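Local coordinates for protein first ORF in transposon ISC1904 (Sulfolobus solfataricus, PDB 3ILX) that probably binds DNA and takes part in strand exchange during transposition, as a serine recombinase of the IS607 transposase type, at residues R57-N62 against E84-A89. Sequence-based numbering, arbitrary orientation.
Sequences RMILNN and EEVCKA
Ile59 meets Val86 and Cys87 through two methyls: chi1 of -67° sets CG2 anti to the backbone N, against Val86 CG1 and the Cys87 sulfur, while CG1 lies beside that N and extends CD1 to the sulfur alone. On Val86, chi1 of 174° turns CG1 anti to its own N, and this single methyl faces both Ile59 and Leu60. Leu60 CD2 packs 3.7 Å from Val86 CG1, and Ile59 CG2 sits 4.1 Å from the same methyl, the Ile59 and Val86 side chains crossing at about a right angle. Cys87 SG rests 3.9 Å from Ile59 CD1 and 4.1 Å from Ile59 CG2. The seam is apolar and buried, joining the C-terminal end of helix 50-60 to helix 80-89 within the resolvase-type domain, a parallel sheet flanked by helices. Ile59 also packs on Val64 and Val67 of strand 64-69, and Cys87 on Ile94 of strand 93-96. Asn62, at positive phi (61°), is the C-prime residue of a Schellman motif ending helix 50-60: Glu63 N bonds Met58 O, Asn62 N bonds Ile59 O, and Asn62 OD1 hydrogen-bonds His90 ND1. The second subunit packs directly on the pair, its Val86 on Val86 and its Ala89 on Leu60; Arg57 and Glu85 form reciprocal intersubunit salt bridges. Lys88 NZ, 3.3 Å from Glu85 OE2 in a salt bridge, hydrogen-bonds both carboxylate oxygens weakly, sharing OE2 with Arg57 NH2 of the second subunit.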
# COMPACT_ATOMS: atom_id res chain seq x y z
N ARG A 57 -9.12 7.95 10.05
CA ARG A 57 -9.33 9.30 10.53
C ARG A 57 -9.46 9.34 12.04
O ARG A 57 -8.95 10.25 12.68
CB ARG A 57 -10.55 9.94 9.85
CG ARG A 57 -10.27 10.22 8.39
CD ARG A 57 -11.52 10.39 7.56
NE ARG A 57 -11.13 10.47 6.15
CZ ARG A 57 -11.96 10.37 5.11
NH1 ARG A 57 -13.25 10.15 5.30
NH2 ARG A 57 -11.48 10.48 3.88
N MSE A 58 -10.11 8.33 12.62
CA MSE A 58 -10.21 8.30 14.07
C MSE A 58 -8.84 8.14 14.73
O MSE A 58 -8.57 8.78 15.74
CB MSE A 58 -11.14 7.17 14.53
CG MSE A 58 -12.61 7.47 14.33
SE MSE A 58 -13.61 5.91 14.92
CE MSE A 58 -13.63 6.31 16.84
N ILE A 59 -8.00 7.26 14.18
CA ILE A 59 -6.65 7.05 14.73
C ILE A 59 -5.88 8.36 14.68
O ILE A 59 -5.29 8.79 15.67
CB ILE A 59 -5.88 5.96 13.94
CG1 ILE A 59 -6.53 4.59 14.14
CG2 ILE A 59 -4.38 5.91 14.36
CD1 ILE A 59 -6.10 3.53 13.11
N LEU A 60 -5.91 8.99 13.50
CA LEU A 60 -5.23 10.25 13.24
C LEU A 60 -5.75 11.40 14.11
O LEU A 60 -5.00 12.35 14.38
CB LEU A 60 -5.37 10.63 11.76
CG LEU A 60 -4.53 9.84 10.75
CD1 LEU A 60 -5.04 10.04 9.30
CD2 LEU A 60 -3.04 10.20 10.88
N ASN A 61 -7.02 11.30 14.52
CA ASN A 61 -7.62 12.26 15.44
C ASN A 61 -7.47 11.86 16.92
O ASN A 61 -8.13 12.42 17.79
CB ASN A 61 -9.08 12.51 15.09
CG ASN A 61 -9.63 13.82 15.72
OD1 ASN A 61 -8.88 14.78 15.97
ND2 ASN A 61 -10.92 13.86 15.99
N ASN A 62 -6.60 10.90 17.19
CA ASN A 62 -6.31 10.47 18.55
C ASN A 62 -7.52 9.94 19.30
O ASN A 62 -7.65 10.17 20.48
CB ASN A 62 -5.67 11.62 19.36
CG ASN A 62 -4.38 12.12 18.74
OD1 ASN A 62 -3.50 11.32 18.42
ND2 ASN A 62 -4.28 13.42 18.52
N GLU A 84 1.06 0.96 10.79
CA GLU A 84 1.69 0.75 12.08
C GLU A 84 2.48 2.00 12.53
O GLU A 84 2.53 2.35 13.71
CB GLU A 84 2.65 -0.43 11.99
CG GLU A 84 2.01 -1.80 11.81
CD GLU A 84 3.07 -2.91 11.82
OE1 GLU A 84 3.99 -2.92 10.94
OE2 GLU A 84 3.01 -3.75 12.72
N GLU A 85 3.10 2.66 11.56
CA GLU A 85 3.85 3.87 11.86
C GLU A 85 2.87 4.93 12.33
O GLU A 85 3.11 5.62 13.33
CB GLU A 85 4.65 4.33 10.64
CG GLU A 85 5.86 3.47 10.29
CD GLU A 85 6.95 3.56 11.32
OE1 GLU A 85 7.09 4.61 11.99
OE2 GLU A 85 7.71 2.58 11.46
N VAL A 86 1.74 5.02 11.62
CA VAL A 86 0.68 5.96 11.96
C VAL A 86 0.16 5.71 13.37
O VAL A 86 0.05 6.63 14.19
CB VAL A 86 -0.49 5.88 10.94
CG1 VAL A 86 -1.67 6.77 11.39
CG2 VAL A 86 0.01 6.33 9.56
N CYS A 87 -0.13 4.45 13.67
CA CYS A 87 -0.64 4.09 15.00
C CYS A 87 0.36 4.41 16.10
O CYS A 87 -0.02 4.91 17.17
CB CYS A 87 -1.01 2.61 15.02
SG CYS A 87 -2.49 2.33 14.08
N LYS A 88 1.64 4.13 15.84
CA LYS A 88 2.69 4.36 16.82
C LYS A 88 2.71 5.86 17.19
O LYS A 88 2.71 6.22 18.36
CB LYS A 88 4.04 3.86 16.30
CG LYS A 88 5.21 4.00 17.29
CD LYS A 88 6.47 3.22 16.81
CE LYS A 88 7.05 3.80 15.51
NZ LYS A 88 7.96 2.85 14.76
N ALA A 89 2.67 6.73 16.19
CA ALA A 89 2.66 8.17 16.44
C ALA A 89 1.36 8.64 17.12
O ALA A 89 1.32 9.72 17.69
CB ALA A 89 2.90 8.95 15.13